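Long-range contact in aminotransferase class I and II (PDB 3OP7), which probably transfers amino groups between amino acids and 2-oxo acids, using pyridoxal phosphate held as a Schiff base on a lysine: residues Leu57-Phe68 with Ile253-Gln264. Numbering follows the deposited sequence. Where two conformers were deposited one is given.
Sequences LNYGWIEGSPAF and ICAGVFDDLVAQ. With EDO (1,2-ethanediol), chain H; SO4 (sulfate ion), chain C; SO4 (sulfate ion), chain D.
S65 and D260 make the polar centre of this contact, in which the loop and first turn of helix 66-73 pack on the start of helix 257-268 and the loop leading into it in a fold-type I PLP-dependent aminotransferase, near the dimer interface. S65 is the N-cap of its helix: OG accepts from F68 N (3.1 Å) and donates to D260 OD1 (3.0 Å). That OG bond uses the syn lone pair of OD1, whereas S65 N reaches the same oxygen from above the carboxylate plane, nearly straight at 167°. A further donor to OD1, Q86 NE2 of strand 84-87, ties the carboxylate to the large sheet. The other oxygen, OD2, takes Q264 NE2 from one turn further along at 2.9 Å, which helps fix the rotation of the acid.

Apolar packing flanks this network. The F68 ring lies against A263, CD1 to CB 3.9 Å; at the far end L57 CD2 meets V257 CG1, while V257 CG2 touches the carbonyl O of N58 and lies near G60 CA. The Y59 ring runs obliquely past I253 CG2, and C254 SG sits at its edge, 3.7 Å from CD1. With chi1 at 55°, SG stands between the backbone N and carbonyl carbon of C254, on the side of Y59. The Y59 hydroxyl hydrogen-bonds the PLP-lysine of the second subunit, so this packing probably helps to position Y59 at the cofactor of the second subunit.

Water completes the join: one molecule accepts from A255 N at 2.9 Å and lies 3.0 Å from I62 O, where it can donate.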
loop_
_atom_site.group_PDB
_atom_site.type_symbol
_atom_site.label_atom_id
_atom_site.label_comp_id
_atom_site.label_asym_id
_atom_site.label_seq_id
_atom_site.Cartn_x
_atom_site.Cartn_y
_atom_site.Cartn_z
ATOM N N LEU A 57 0.275 -14.962 11.676
ATOM C CA LEU A 57 0.345 -13.641 11.038
ATOM C C LEU A 57 1.411 -13.790 9.908
ATOM O O LEU A 57 2.409 -13.040 9.807
ATOM C CB LEU A 57 0.690 -12.579 12.082
ATOM C CG LEU A 57 -0.348 -12.418 13.195
ATOM C CD1 LEU A 57 0.200 -11.504 14.320
ATOM C CD2 LEU A 57 -1.652 -11.875 12.595
ATOM N N ASN A 58 1.160 -14.765 9.036
ATOM C CA ASN A 58 1.876 -14.880 7.772
ATOM C C ASN A 58 1.249 -13.987 6.714
ATOM O O ASN A 58 0.515 -13.051 7.077
ATOM C CB ASN A 58 2.011 -16.361 7.358
ATOM C CG ASN A 58 0.641 -17.069 7.200
ATOM O OD1 ASN A 58 -0.357 -16.449 6.949
ATOM N ND2 ASN A 58 0.666 -18.447 7.342
ATOM N N TYR A 59 1.530 -14.171 5.429
ATOM C CA TYR A 59 0.913 -13.335 4.405
ATOM C C TYR A 59 -0.613 -13.574 4.261
ATOM O O TYR A 59 -1.319 -12.730 3.750
ATOM C CB TYR A 59 1.643 -13.432 3.067
ATOM C CG TYR A 59 2.965 -12.680 3.093
ATOM C CD1 TYR A 59 3.010 -11.290 2.864
ATOM C CD2 TYR A 59 4.150 -13.320 3.386
ATOM C CE1 TYR A 59 4.246 -10.617 2.908
ATOM C CE2 TYR A 59 5.344 -12.632 3.446
ATOM C CZ TYR A 59 5.354 -11.247 3.175
ATOM O OH TYR A 59 6.569 -10.556 3.204
ATOM N N GLY A 60 -1.094 -14.709 4.754
ATOM C CA GLY A 60 -2.530 -14.933 4.880
ATOM C C GLY A 60 -3.193 -15.083 3.532
ATOM O O GLY A 60 -2.648 -15.695 2.623
ATOM N N TRP A 61 -4.378 -14.515 3.407
ATOM C CA TRP A 61 -5.136 -14.536 2.180
ATOM C C TRP A 61 -4.614 -13.429 1.259
ATOM O O TRP A 61 -4.939 -12.238 1.405
ATOM C CB TRP A 61 -6.615 -14.286 2.440
ATOM C CG TRP A 61 -7.289 -15.349 3.247
ATOM C CD1 TRP A 61 -7.661 -15.283 4.555
ATOM C CD2 TRP A 61 -7.687 -16.635 2.780
ATOM N NE1 TRP A 61 -8.289 -16.446 4.927
ATOM C CE2 TRP A 61 -8.293 -17.304 3.869
ATOM C CE3 TRP A 61 -7.558 -17.300 1.556
ATOM C CZ2 TRP A 61 -8.794 -18.588 3.762
ATOM C CZ3 TRP A 61 -8.068 -18.597 1.454
ATOM C CH2 TRP A 61 -8.667 -19.205 2.549
ATOM N N ILE A 62 -3.866 -13.832 0.266
ATOM C CA ILE A 62 -3.195 -12.902 -0.611
ATOM C C ILE A 62 -4.217 -11.992 -1.267
ATOM O O ILE A 62 -4.002 -10.766 -1.368
ATOM C CB ILE A 62 -2.273 -13.670 -1.626
ATOM C CG1 ILE A 62 -1.137 -14.367 -0.886
ATOM C CG2 ILE A 62 -1.778 -12.743 -2.720
ATOM C CD1 ILE A 62 -0.066 -13.428 -0.240
ATOM N N GLU A 63 -5.354 -12.546 -1.686
ATOM C CA GLU A 63 -6.288 -11.724 -2.429
ATOM C C GLU A 63 -7.507 -11.328 -1.648
ATOM O O GLU A 63 -8.423 -10.775 -2.221
ATOM C CB GLU A 63 -6.740 -12.454 -3.640
ATOM C CG GLU A 63 -5.570 -12.680 -4.570
ATOM C CD GLU A 63 -5.948 -13.328 -5.864
ATOM O OE1 GLU A 63 -7.062 -13.819 -6.015
ATOM O OE2 GLU A 63 -5.078 -13.363 -6.745
ATOM N N GLY A 64 -7.483 -11.601 -0.349
ATOM C CA GLY A 64 -8.662 -11.497 0.504
ATOM C C GLY A 64 -9.295 -12.877 0.730
ATOM O O GLY A 64 -9.251 -13.768 -0.139
ATOM N N SER A 65 -9.932 -13.038 1.879
ATOM C CA SER A 65 -10.514 -14.288 2.279
ATOM C C SER A 65 -11.694 -14.643 1.398
ATOM O O SER A 65 -12.303 -13.756 0.748
ATOM C CB SER A 65 -10.989 -14.208 3.734
ATOM O OG SER A 65 -11.950 -13.190 3.917
ATOM N N PRO A 66 -12.068 -15.918 1.392
ATOM C CA PRO A 66 -13.245 -16.297 0.603
ATOM C C PRO A 66 -14.506 -15.590 1.087
ATOM O O PRO A 66 -15.388 -15.221 0.276
ATOM C CB PRO A 66 -13.302 -17.814 0.814
ATOM C CG PRO A 66 -11.872 -18.200 1.040
ATOM C CD PRO A 66 -11.314 -17.098 1.854
ATOM N N ALA A 67 -14.606 -15.373 2.392
ATOM C CA ALA A 67 -15.780 -14.668 2.954
ATOM C C ALA A 67 -15.782 -13.198 2.512
ATOM O O ALA A 67 -16.810 -12.656 2.158
ATOM C CB ALA A 67 -15.797 -14.764 4.493
ATOM N N PHE A 68 -14.607 -12.573 2.539
ATOM C CA PHE A 68 -14.448 -11.200 2.020
ATOM C C PHE A 68 -14.890 -11.105 0.554
ATOM O O PHE A 68 -15.724 -10.284 0.183
ATOM C CB PHE A 68 -12.998 -10.739 2.173
ATOM C CG PHE A 68 -12.734 -9.415 1.568
ATOM C CD1 PHE A 68 -13.011 -8.262 2.277
ATOM C CD2 PHE A 68 -12.180 -9.316 0.298
ATOM C CE1 PHE A 68 -12.746 -7.006 1.712
ATOM C CE2 PHE A 68 -11.931 -8.028 -0.309
ATOM C CZ PHE A 68 -12.217 -6.884 0.411
ATOM N N ILE A 253 1.675 -6.385 -1.791
ATOM C CA ILE A 253 1.587 -7.885 -1.638
ATOM C C ILE A 253 0.165 -8.341 -1.253
ATOM O O ILE A 253 -0.479 -9.121 -1.988
ATOM C CB ILE A 253 2.641 -8.504 -0.694
ATOM C CG1 ILE A 253 4.052 -8.114 -1.140
ATOM C CG2 ILE A 253 2.454 -10.069 -0.666
ATOM C CD1 ILE A 253 5.165 -8.660 -0.278
ATOM N N CYS A 254 -0.276 -7.880 -0.094
ATOM C CA CYS A 254 -1.581 -8.175 0.438
ATOM C C CYS A 254 -1.902 -7.175 1.555
ATOM O O CYS A 254 -1.051 -6.412 2.042
ATOM C CB CYS A 254 -1.593 -9.622 0.993
ATOM S SG CYS A 254 -0.348 -9.905 2.142
ATOM N N ALA A 255 -3.143 -7.227 1.986
ATOM C CA ALA A 255 -3.566 -6.484 3.131
ATOM C C ALA A 255 -3.426 -7.339 4.359
ATOM O O ALA A 255 -2.995 -8.522 4.264
ATOM C CB ALA A 255 -5.033 -6.095 2.934
ATOM N N GLY A 256 -3.730 -6.795 5.540
ATOM C CA GLY A 256 -3.362 -7.522 6.776
ATOM C C GLY A 256 -4.296 -8.666 7.166
ATOM O O GLY A 256 -5.455 -8.674 6.796
ATOM N N VAL A 257 -3.761 -9.628 7.920
ATOM C CA VAL A 257 -4.540 -10.756 8.446
ATOM C C VAL A 257 -5.720 -10.306 9.355
ATOM O O VAL A 257 -6.842 -10.713 9.138
ATOM C CB VAL A 257 -3.624 -11.748 9.200
ATOM C CG1 VAL A 257 -4.375 -12.855 9.945
ATOM C CG2 VAL A 257 -2.694 -12.399 8.177
ATOM N N PHE A 258 -5.423 -9.483 10.355
ATOM C CA PHE A 258 -6.456 -8.981 11.270
ATOM C C PHE A 258 -7.365 -8.090 10.485
ATOM O O PHE A 258 -8.577 -8.115 10.670
ATOM C CB PHE A 258 -5.820 -8.198 12.417
ATOM C CG PHE A 258 -6.747 -7.353 13.205
ATOM C CD1 PHE A 258 -7.021 -6.058 12.796
ATOM C CD2 PHE A 258 -7.358 -7.823 14.373
ATOM C CE1 PHE A 258 -7.846 -5.241 13.541
ATOM C CE2 PHE A 258 -8.210 -6.978 15.118
ATOM C CZ PHE A 258 -8.423 -5.702 14.693
ATOM N N ASP A 259 -6.782 -7.320 9.584
ATOM C CA ASP A 259 -7.576 -6.350 8.810
ATOM C C ASP A 259 -8.687 -7.050 7.974
ATOM O O ASP A 259 -9.862 -6.660 7.944
ATOM C CB ASP A 259 -6.652 -5.491 7.955
ATOM C CG ASP A 259 -5.613 -4.732 8.772
ATOM O OD1 ASP A 259 -5.914 -4.352 9.924
ATOM O OD2 ASP A 259 -4.479 -4.525 8.217
ATOM N N ASP A 260 -8.309 -8.117 7.276
ATOM C CA ASP A 260 -9.248 -8.950 6.560
ATOM C C ASP A 260 -10.291 -9.613 7.489
ATOM O O ASP A 260 -11.451 -9.747 7.126
ATOM C CB ASP A 260 -8.510 -9.987 5.704
ATOM C CG ASP A 260 -9.444 -11.072 5.175
ATOM O OD1 ASP A 260 -10.026 -10.913 4.095
ATOM O OD2 ASP A 260 -9.547 -12.096 5.876
ATOM N N LEU A 261 -9.873 -10.077 8.673
ATOM C CA LEU A 261 -10.796 -10.688 9.654
ATOM C C LEU A 261 -11.880 -9.694 10.060
ATOM O O LEU A 261 -13.076 -10.039 10.092
ATOM C CB LEU A 261 -10.031 -11.132 10.894
ATOM C CG LEU A 261 -10.009 -12.557 11.429
ATOM C CD1 LEU A 261 -10.075 -12.478 12.941
ATOM C CD2 LEU A 261 -11.080 -13.540 10.842
ATOM N N VAL A 262 -11.475 -8.467 10.381
ATOM C CA VAL A 262 -12.444 -7.417 10.729
ATOM C C VAL A 262 -13.312 -7.112 9.521
ATOM O O VAL A 262 -14.531 -6.949 9.666
ATOM C CB VAL A 262 -11.776 -6.122 11.256
ATOM C CG1 VAL A 262 -12.816 -5.013 11.497
ATOM C CG2 VAL A 262 -10.953 -6.435 12.535
ATOM N N ALA A 263 -12.715 -7.097 8.330
ATOM C CA ALA A 263 -13.507 -6.787 7.117
ATOM C C ALA A 263 -14.599 -7.850 6.919
ATOM O O ALA A 263 -15.691 -7.511 6.546
ATOM C CB ALA A 263 -12.599 -6.712 5.867
ATOM N N GLN A 264 -14.266 -9.129 7.154
ATOM C CA GLN A 264 -15.236 -10.221 6.996
ATOM C C GLN A 264 -16.456 -9.937 7.917
ATOM O O GLN A 264 -17.611 -10.066 7.528
ATOM C CB GLN A 264 -14.627 -11.559 7.400
ATOM C CG GLN A 264 -13.583 -12.142 6.443
ATOM C CD GLN A 264 -13.039 -13.472 6.924
ATOM O OE1 GLN A 264 -13.797 -14.389 7.270
ATOM N NE2 GLN A 264 -11.740 -13.572 6.986
HETATM C C1 EDO H . -3.588 -17.683 0.310
HETATM O O1 EDO H . -3.704 -16.703 -0.703
HETATM C C2 EDO H . -4.044 -19.032 -0.248
HETATM O O2 EDO H . -5.070 -18.849 -1.223
HETATM S S SO4 C . 4.340 -19.764 7.991
HETATM O O1 SO4 C . 4.792 -20.880 8.797
HETATM O O2 SO4 C . 5.320 -18.671 7.913
HETATM O O3 SO4 C . 3.856 -20.033 6.670
HETATM O O4 SO4 C . 3.175 -19.403 8.745
HETATM S S SO4 D . -2.631 -20.551 7.591
HETATM O O1 SO4 D . -1.652 -21.388 8.352
HETATM O O2 SO4 D . -1.854 -19.703 6.648
HETATM O O3 SO4 D . -3.435 -21.466 6.752
HETATM O O4 SO4 D . -3.445 -19.737 8.557
HETATM O O HOH W 1 -1.772 -10.622 5.311
HETATM O O HOH W 2 -3.837 -11.360 4.535
HETATM O O HOH W 3 -10.329 -16.127 7.611
HETATM O O HOH W 4 -5.069 -8.926 0.735
#